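Possible membrane-associated serine protease (Mycobacterium tuberculosis, PDB 3K6Y) cleaves peptide bonds as the trypsin-like protease domain of a membrane-associated serine protease that probably helps the bacterium withstand oxidative and acidic stress. Local coordinates at residues Val21-Val32 / Ala144-Ala152; Pro117-Ala125 / Pro186-Leu195. All coordinates share one frame; numbering follows the deposited sequence.

Interaction 1: Val21-Val32 / Ala144-Ala152; sequences VIPVASPDPALV and ATPARIREA
The second barrel of this chymotrypsin-like domain carries an extended N-terminal arm along strand 143-157, and two arginines of the strand, Arg148 and Arg150, tie themselves to backbone carbonyls of that arm. Arg148 NE donates to Ala25 O at 2.9 Å from above the carbonyl plane, while NH2 gives Ser26 O a much straighter bond, also 2.9 Å long with an N-H...O angle of 168°. Both oxygens lie at the edge of the guanidinium, close to its plane. CG stands anti to the backbone N (chi1 -171°), and a bend at chi3 turns NE and NH2 to the arm; on the way, Arg148 CD slides past Val24 CG2 at 3.8 Å. NH1 forms a salt bridge with Asp130, on the neighbouring barrel strand 130-135.

Arg150 sits where the strand has a classic beta bulge, Arg150 and Glu151 both facing Thr173. Its side chain runs straight out from CG to NE, and NH1 meets Ile22 O at 2.9 Å, at the guanidinium edge and almost in its plane. Val21 CG2 lies over one face, 3.7 Å above the plane and off toward the rim. NH2 bonds to Glu207 O and water takes a second hydrogen of NH1, so this buried cation is held largely by neutral oxygens. Beside it, the Ile22 side chain crosses that of Glu151 at about a right angle, Ile22 CD1 lying 3.6 Å from Glu151 CD.

Toward the other end the side-chain packing is apolar. The Pro146 ring is shared: its CB is 3.9 Å from Pro27 CB, while Val32 CG1 comes to 3.7 Å from Pro146 CD. A water joins Asp28 N to Ala147 O. The Asp28 carboxylate starts an Asx turn, its OD1 accepting from Ala30 N as the 3-10 segment begins.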
loop_
_atom_site.group_PDB
_atom_site.type_symbol
_atom_site.label_atom_id
_atom_site.label_comp_id
_atom_site.label_asym_id
_atom_site.label_seq_id
_atom_site.Cartn_x
_atom_site.Cartn_y
_atom_site.Cartn_z
ATOM N N VAL A 21 -31.603 7.257 -5.210
ATOM C CA VAL A 21 -31.046 8.403 -4.485
ATOM C C VAL A 21 -32.182 9.399 -4.288
ATOM O O VAL A 21 -33.064 9.513 -5.148
ATOM C CB VAL A 21 -29.836 9.066 -5.209
ATOM C CG1 VAL A 21 -28.675 8.070 -5.323
ATOM C CG2 VAL A 21 -30.223 9.628 -6.577
ATOM N N ILE A 22 -32.199 10.096 -3.153
ATOM C CA ILE A 22 -33.309 11.011 -2.884
ATOM C C ILE A 22 -33.348 12.110 -3.947
ATOM O O ILE A 22 -32.351 12.814 -4.151
ATOM C CB ILE A 22 -33.236 11.629 -1.475
ATOM C CG1 ILE A 22 -33.455 10.560 -0.399
ATOM C CG2 ILE A 22 -34.276 12.738 -1.325
ATOM C CD1 ILE A 22 -33.557 11.126 1.007
ATOM N N PRO A 23 -34.497 12.265 -4.637
ATOM C CA PRO A 23 -34.608 13.360 -5.581
ATOM C C PRO A 23 -34.622 14.700 -4.846
ATOM O O PRO A 23 -35.289 14.845 -3.811
ATOM C CB PRO A 23 -35.977 13.128 -6.241
ATOM C CG PRO A 23 -36.390 11.794 -5.864
ATOM C CD PRO A 23 -35.721 11.446 -4.590
ATOM N N VAL A 24 -33.863 15.660 -5.367
ATOM C CA VAL A 24 -33.853 17.013 -4.824
ATOM C C VAL A 24 -33.780 17.999 -5.970
ATOM O O VAL A 24 -33.413 17.638 -7.090
ATOM C CB VAL A 24 -32.657 17.266 -3.850
ATOM C CG1 VAL A 24 -32.726 16.342 -2.661
ATOM C CG2 VAL A 24 -31.287 17.178 -4.577
ATOM N N ALA A 25 -34.106 19.258 -5.680
ATOM C CA ALA A 25 -34.056 20.298 -6.704
ATOM C C ALA A 25 -32.653 20.525 -7.271
ATOM O O ALA A 25 -31.654 20.239 -6.604
ATOM C CB ALA A 25 -34.621 21.593 -6.156
ATOM N N SER A 26 -32.565 21.054 -8.489
ATOM C CA SER A 26 -31.284 21.394 -9.084
ATOM C C SER A 26 -30.524 22.338 -8.160
ATOM O O SER A 26 -31.137 23.180 -7.482
ATOM C CB SER A 26 -31.459 22.062 -10.447
ATOM O OG SER A 26 -31.969 21.153 -11.396
ATOM N N PRO A 27 -29.189 22.195 -8.105
ATOM C CA PRO A 27 -28.393 23.103 -7.282
ATOM C C PRO A 27 -28.529 24.540 -7.751
ATOM O O PRO A 27 -28.714 24.800 -8.946
ATOM C CB PRO A 27 -26.955 22.618 -7.499
ATOM C CG PRO A 27 -27.095 21.232 -8.024
ATOM C CD PRO A 27 -28.364 21.183 -8.789
ATOM N N ASP A 28 -28.433 25.471 -6.812
ATOM C CA ASP A 28 -28.559 26.882 -7.135
ATOM C C ASP A 28 -27.292 27.349 -7.876
ATOM O O ASP A 28 -26.209 27.369 -7.276
ATOM C CB ASP A 28 -28.763 27.648 -5.821
ATOM C CG ASP A 28 -28.891 29.148 -6.017
ATOM O OD1 ASP A 28 -28.752 29.623 -7.156
ATOM O OD2 ASP A 28 -29.105 29.846 -5.006
ATOM N N PRO A 29 -27.398 27.707 -9.177
ATOM C CA PRO A 29 -26.187 28.073 -9.932
ATOM C C PRO A 29 -25.462 29.298 -9.373
ATOM O O PRO A 29 -24.271 29.507 -9.649
ATOM C CB PRO A 29 -26.719 28.391 -11.335
ATOM C CG PRO A 29 -28.140 28.668 -11.142
ATOM C CD PRO A 29 -28.607 27.801 -10.028
ATOM N N ALA A 30 -26.184 30.110 -8.608
ATOM C CA ALA A 30 -25.619 31.334 -8.044
ATOM C C ALA A 30 -24.578 31.047 -6.975
ATOM O O ALA A 30 -23.814 31.938 -6.607
ATOM C CB ALA A 30 -26.735 32.245 -7.489
ATOM N N LEU A 31 -24.519 29.803 -6.486
ATOM C CA LEU A 31 -23.541 29.450 -5.452
ATOM C C LEU A 31 -22.101 29.700 -5.890
ATOM O O LEU A 31 -21.238 29.927 -5.049
ATOM C CB LEU A 31 -23.731 27.998 -5.002
ATOM C CG LEU A 31 -24.977 27.734 -4.166
ATOM C CD1 LEU A 31 -25.261 26.249 -4.045
ATOM C CD2 LEU A 31 -24.843 28.386 -2.783
ATOM N N VAL A 32 -21.819 29.670 -7.193
ATOM C CA VAL A 32 -20.460 29.949 -7.669
ATOM C C VAL A 32 -19.973 31.328 -7.222
ATOM O O VAL A 32 -18.771 31.536 -7.078
ATOM C CB VAL A 32 -20.297 29.826 -9.210
ATOM C CG1 VAL A 32 -20.523 28.413 -9.651
ATOM C CG2 VAL A 32 -21.234 30.782 -9.954
ATOM N N ALA A 144 -15.666 26.282 -8.150
ATOM C CA ALA A 144 -16.747 25.998 -7.226
ATOM C C ALA A 144 -17.887 25.370 -8.005
ATOM O O ALA A 144 -18.356 25.942 -8.998
ATOM C CB ALA A 144 -17.223 27.280 -6.549
ATOM N N THR A 145 -18.354 24.221 -7.538
ATOM C CA THR A 145 -19.424 23.476 -8.194
ATOM C C THR A 145 -20.645 23.496 -7.299
ATOM O O THR A 145 -20.634 22.917 -6.222
ATOM C CB THR A 145 -18.960 22.033 -8.499
ATOM O OG1 THR A 145 -17.842 22.097 -9.390
ATOM C CG2 THR A 145 -20.075 21.207 -9.133
ATOM N N PRO A 146 -21.721 24.167 -7.737
ATOM C CA PRO A 146 -22.926 24.175 -6.915
ATOM C C PRO A 146 -23.461 22.767 -6.648
ATOM O O PRO A 146 -23.402 21.884 -7.533
ATOM C CB PRO A 146 -23.918 24.983 -7.752
ATOM C CG PRO A 146 -23.062 25.834 -8.637
ATOM C CD PRO A 146 -21.852 24.988 -8.950
ATOM N N ALA A 147 -23.987 22.545 -5.456
ATOM C CA ALA A 147 -24.448 21.226 -5.071
ATOM C C ALA A 147 -25.623 21.326 -4.121
ATOM O O ALA A 147 -25.912 22.393 -3.590
ATOM C CB ALA A 147 -23.297 20.398 -4.446
ATOM N N ARG A 148 -26.312 20.209 -3.935
ATOM C CA ARG A 148 -27.421 20.114 -3.014
ATOM C C ARG A 148 -27.365 18.768 -2.322
ATOM O O ARG A 148 -27.178 17.740 -2.978
ATOM C CB ARG A 148 -28.768 20.337 -3.727
ATOM C CG ARG A 148 -29.925 20.457 -2.760
ATOM C CD ARG A 148 -31.301 20.777 -3.415
ATOM N NE ARG A 148 -31.245 21.947 -4.291
ATOM C CZ ARG A 148 -31.283 23.216 -3.877
ATOM N NH1 ARG A 148 -31.370 23.510 -2.583
ATOM N NH2 ARG A 148 -31.216 24.185 -4.771
ATOM N N ILE A 149 -27.544 18.751 -1.010
ATOM C CA ILE A 149 -27.539 17.499 -0.264
ATOM C C ILE A 149 -28.746 16.656 -0.656
ATOM O O ILE A 149 -29.882 17.158 -0.677
ATOM C CB ILE A 149 -27.587 17.724 1.270
ATOM C CG1 ILE A 149 -26.356 18.502 1.768
ATOM C CG2 ILE A 149 -27.731 16.407 2.029
ATOM C CD1 ILE A 149 -25.022 17.714 1.687
ATOM N N ARG A 150 -28.519 15.370 -0.947
ATOM C CA ARG A 150 -29.632 14.420 -1.080
ATOM C C ARG A 150 -29.902 13.729 0.245
ATOM O O ARG A 150 -31.014 13.805 0.757
ATOM C CB ARG A 150 -29.365 13.378 -2.169
ATOM C CG ARG A 150 -29.183 13.920 -3.560
ATOM C CD ARG A 150 -29.009 12.751 -4.505
ATOM N NE ARG A 150 -28.679 13.142 -5.861
ATOM C CZ ARG A 150 -29.565 13.523 -6.784
ATOM N NH1 ARG A 150 -30.853 13.623 -6.474
ATOM N NH2 ARG A 150 -29.172 13.824 -8.006
ATOM N N GLU A 151 -28.910 13.040 0.805
ATOM C CA GLU A 151 -29.136 12.177 1.950
ATOM C C GLU A 151 -27.811 11.778 2.583
ATOM O O GLU A 151 -26.821 11.625 1.870
ATOM C CB GLU A 151 -29.854 10.911 1.453
ATOM C CG GLU A 151 -30.418 9.984 2.501
ATOM C CD GLU A 151 -31.071 8.741 1.888
ATOM O OE1 GLU A 151 -30.858 8.456 0.681
ATOM O OE2 GLU A 151 -31.792 8.040 2.626
ATOM N N ALA A 152 -27.796 11.598 3.900
ATOM C CA ALA A 152 -26.698 10.890 4.577
ATOM C C ALA A 152 -27.047 9.399 4.566
ATOM O O ALA A 152 -28.142 9.019 4.984
ATOM C CB ALA A 152 -26.531 11.393 6.002
HETATM O O HOH W 1 -29.431 9.061 -1.728
HETATM O O HOH W 2 -32.865 14.664 -8.437
HETATM O O HOH W 3 -28.095 24.137 -4.173
#

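Interaction 2: Pro117-Ala125 / Pro186-Leu195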
loop_
_atom_site.group_PDB
_atom_site.type_symbol
_atom_site.label_atom_id
_atom_site.label_comp_id
_atom_site.label_asym_id
_atom_site.label_seq_id
_atom_site.Cartn_x
_atom_site.Cartn_y
_atom_site.Cartn_z
ATOM N N PRO A 117 -6.447 26.844 8.399
ATOM C CA PRO A 117 -7.300 25.680 8.319
ATOM C C PRO A 117 -8.763 26.021 8.166
ATOM O O PRO A 117 -9.219 27.120 8.535
ATOM C CB PRO A 117 -7.094 24.986 9.667
ATOM C CG PRO A 117 -6.618 26.060 10.612
ATOM C CD PRO A 117 -5.887 27.060 9.749
ATOM N N LEU A 118 -9.489 25.036 7.662
ATOM C CA LEU A 118 -10.946 25.028 7.677
ATOM C C LEU A 118 -11.419 24.191 8.841
ATOM O O LEU A 118 -10.715 23.281 9.258
ATOM C CB LEU A 118 -11.501 24.435 6.379
ATOM C CG LEU A 118 -11.023 25.157 5.115
ATOM C CD1 LEU A 118 -11.623 24.490 3.903
ATOM C CD2 LEU A 118 -11.381 26.637 5.133
ATOM N N VAL A 119 -12.613 24.481 9.352
ATOM C CA VAL A 119 -13.165 23.727 10.469
ATOM C C VAL A 119 -14.204 22.765 9.939
ATOM O O VAL A 119 -14.971 23.117 9.030
ATOM C CB VAL A 119 -13.826 24.676 11.522
ATOM C CG1 VAL A 119 -14.118 23.938 12.820
ATOM C CG2 VAL A 119 -12.923 25.838 11.817
ATOM N N PHE A 120 -14.208 21.553 10.491
ATOM C CA PHE A 120 -15.274 20.591 10.225
ATOM C C PHE A 120 -16.551 21.039 10.906
ATOM O O PHE A 120 -16.538 21.455 12.077
ATOM C CB PHE A 120 -14.879 19.182 10.701
ATOM C CG PHE A 120 -13.873 18.525 9.810
ATOM C CD1 PHE A 120 -12.548 18.383 10.223
ATOM C CD2 PHE A 120 -14.246 18.055 8.543
ATOM C CE1 PHE A 120 -11.597 17.807 9.405
ATOM C CE2 PHE A 120 -13.292 17.464 7.714
ATOM C CZ PHE A 120 -11.977 17.326 8.149
ATOM N N ALA A 121 -17.653 20.980 10.171
ATOM C CA ALA A 121 -18.976 21.293 10.729
ATOM C C ALA A 121 -19.338 20.336 11.851
ATOM O O ALA A 121 -19.122 19.134 11.737
ATOM C CB ALA A 121 -20.033 21.247 9.650
ATOM N N ALA A 122 -19.888 20.893 12.930
ATOM C CA ALA A 122 -20.227 20.143 14.137
ATOM C C ALA A 122 -21.446 19.231 13.983
ATOM O O ALA A 122 -21.540 18.222 14.677
ATOM C CB ALA A 122 -20.427 21.095 15.311
ATOM N N GLU A 123 -22.372 19.583 13.090
ATOM C CA GLU A 123 -23.596 18.792 12.891
ATOM C C GLU A 123 -23.799 18.364 11.437
ATOM O O GLU A 123 -23.333 19.050 10.524
ATOM C CB GLU A 123 -24.836 19.559 13.377
ATOM C CG GLU A 123 -24.941 19.761 14.897
ATOM C CD GLU A 123 -24.879 18.463 15.706
ATOM O OE1 GLU A 123 -25.606 17.493 15.378
ATOM O OE2 GLU A 123 -24.100 18.417 16.687
ATOM N N PRO A 124 -24.498 17.235 11.217
ATOM C CA PRO A 124 -24.755 16.753 9.857
ATOM C C PRO A 124 -25.620 17.701 9.029
ATOM O O PRO A 124 -26.426 18.459 9.584
ATOM C CB PRO A 124 -25.489 15.422 10.086
ATOM C CG PRO A 124 -26.056 15.529 11.456
ATOM C CD PRO A 124 -25.075 16.333 12.234
ATOM N N ALA A 125 -25.447 17.648 7.708
ATOM C CA ALA A 125 -26.245 18.424 6.771
ATOM C C ALA A 125 -27.578 17.733 6.526
ATOM O O ALA A 125 -27.695 16.520 6.705
ATOM C CB ALA A 125 -25.500 18.595 5.459
ATOM N N PRO A 186 -13.104 19.712 -0.298
ATOM C CA PRO A 186 -14.174 19.781 0.669
ATOM C C PRO A 186 -15.547 20.045 0.037
ATOM O O PRO A 186 -15.654 20.776 -0.937
ATOM C CB PRO A 186 -13.762 20.985 1.534
ATOM C CG PRO A 186 -13.079 21.894 0.556
ATOM C CD PRO A 186 -12.385 20.988 -0.428
ATOM N N LEU A 187 -16.577 19.467 0.643
ATOM C CA LEU A 187 -17.941 19.942 0.468
ATOM C C LEU A 187 -18.182 20.919 1.596
ATOM O O LEU A 187 -18.056 20.553 2.771
ATOM C CB LEU A 187 -18.901 18.772 0.604
ATOM C CG LEU A 187 -20.377 19.139 0.411
ATOM C CD1 LEU A 187 -20.652 19.399 -1.080
ATOM C CD2 LEU A 187 -21.294 18.047 0.940
ATOM N N ILE A 188 -18.472 22.160 1.240
ATOM C CA ILE A 188 -18.685 23.158 2.286
ATOM C C ILE A 188 -20.130 23.579 2.380
ATOM O O ILE A 188 -20.885 23.541 1.406
ATOM C CB ILE A 188 -17.788 24.397 2.133
ATOM C CG1 ILE A 188 -18.024 25.109 0.803
ATOM C CG2 ILE A 188 -16.309 24.028 2.327
ATOM C CD1 ILE A 188 -17.715 26.624 0.847
ATOM N N ASP A 189 -20.509 23.977 3.587
ATOM C CA ASP A 189 -21.800 24.625 3.801
ATOM C C ASP A 189 -21.647 26.129 3.590
ATOM O O ASP A 189 -20.562 26.632 3.316
ATOM C CB ASP A 189 -22.398 24.265 5.169
ATOM C CG ASP A 189 -21.590 24.779 6.352
ATOM O OD1 ASP A 189 -21.806 24.223 7.455
ATOM O OD2 ASP A 189 -20.787 25.733 6.225
ATOM N N LEU A 190 -22.744 26.865 3.742
ATOM C CA LEU A 190 -22.708 28.286 3.433
ATOM C C LEU A 190 -22.025 29.115 4.517
ATOM O O LEU A 190 -21.812 30.313 4.330
ATOM C CB LEU A 190 -24.115 28.807 3.137
ATOM C CG LEU A 190 -24.724 28.201 1.867
ATOM C CD1 LEU A 190 -25.964 28.958 1.435
ATOM C CD2 LEU A 190 -23.721 28.145 0.711
ATOM N N ASN A 191 -21.697 28.452 5.625
ATOM C CA ASN A 191 -20.884 29.008 6.700
ATOM C C ASN A 191 -19.389 28.824 6.433
ATOM O O ASN A 191 -18.559 29.291 7.208
ATOM C CB ASN A 191 -21.223 28.315 8.018
ATOM C CG ASN A 191 -22.603 28.643 8.516
ATOM O OD1 ASN A 191 -23.067 29.771 8.392
ATOM N ND2 ASN A 191 -23.267 27.656 9.088
ATOM N N GLY A 192 -19.031 28.119 5.361
ATOM C CA GLY A 192 -17.624 27.908 5.068
ATOM C C GLY A 192 -16.990 26.791 5.875
ATOM O O GLY A 192 -15.770 26.694 5.929
ATOM N N GLN A 193 -17.810 25.959 6.504
ATOM C CA GLN A 193 -17.307 24.819 7.251
ATOM C C GLN A 193 -17.385 23.575 6.390
ATOM O O GLN A 193 -18.201 23.481 5.458
ATOM C CB GLN A 193 -18.078 24.638 8.552
ATOM C CG GLN A 193 -17.963 25.876 9.455
ATOM C CD GLN A 193 -18.291 25.610 10.908
ATOM O OE1 GLN A 193 -19.263 24.934 11.223
ATOM N NE2 GLN A 193 -17.472 26.152 11.806
ATOM N N VAL A 194 -16.548 22.603 6.731
ATOM C CA VAL A 194 -16.429 21.412 5.911
ATOM C C VAL A 194 -17.410 20.337 6.379
ATOM O O VAL A 194 -17.345 19.838 7.517
ATOM C CB VAL A 194 -14.989 20.879 5.931
ATOM C CG1 VAL A 194 -14.865 19.637 5.053
ATOM C CG2 VAL A 194 -14.014 21.939 5.416
ATOM N N LEU A 195 -18.289 19.945 5.460
ATOM C CA LEU A 195 -19.243 18.878 5.721
ATOM C C LEU A 195 -18.675 17.505 5.425
ATOM O O LEU A 195 -19.151 16.503 5.965
ATOM C CB LEU A 195 -20.502 19.073 4.877
ATOM C CG LEU A 195 -21.394 20.252 5.262
ATOM C CD1 LEU A 195 -22.413 20.513 4.170
ATOM C CD2 LEU A 195 -22.093 19.974 6.588
HETATM O O HOH W 4 -13.958 26.763 8.092
HETATM O O HOH W 5 -19.410 23.788 13.601
#
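Val194 O is approached by two successive residues of the 117-125 segment: Ala121 N donates to it at 2.9 Å, from above the carbonyl plane, and the CA-H of Phe120 adds a CA-H...O contact at 3.5 Å between CA and O. The same oxygen lies at the edge of the Phe120 ring, near its plane. At the amide end of the same residue, Val194 N bonds to Val119 O at 2.8 Å, nearly straight at 172° and in the carbonyl plane. Val194 is thus bonded to the two neighbours of Phe120, the pattern of a single parallel bridge.

The 117-125 segment belongs to the connection between the two barrels of the chymotrypsin-like fold, following the last strand of the first (105-109) and leading to the first strand of the second (130-135). Here it lies against the start of strand 194-201. The two methyls of Val194 divide the apolar packing: CG1, anti to the backbone N (chi1 -179°), runs beside the Phe120 ring and is 3.8 Å from CE2, whereas CG2 meets Leu118 CB at 3.7 Å. Phe63, from strand 56-66 of the first barrel, touches both Phe120 and Val194. Further along, Leu195 turns its CD2 between two alanine methyls, 3.9 Å from Ala121 CB and 3.8 Å from Ala125 CB.

Waters bridge the flanks, one between Val119 N and Gly192 O, another between Ala122 N and Gln193 OE1. The Gln193 amide nitrogen NE2 lies alongside the Val119 side chain. Before it comes a type I turn from Asp189 to Gly192. Asp189 OD2 accepts from Gln193 N, just after the turn, and more weakly from Asn191 N within it. Gly192 takes a positive phi of 81°, where a CB would be pressed against the preceding carbonyl oxygen.

How the interactions relate
The segments alternate along the chain, in the order 21-32, 117-125, 144-152, 186-195, so the two contacts cross along the chain. Their centres are about 15 Å apart, and both involve strands of the second six-stranded antiparallel barrel. They also touch: Ile149, on the strand of interaction 1, packs on Ala125 and Leu187 of interaction 2, and Leu31 of the arm meets Leu190 in the turn. Interaction 1 fastens the N-terminal arm to the outside of the barrel, away from the predicted catalytic residues. Interaction 2 holds the inter-barrel connection against it, with Pro186 about 10 Å from Ser183, the predicted catalytic serine, side chain to side chain.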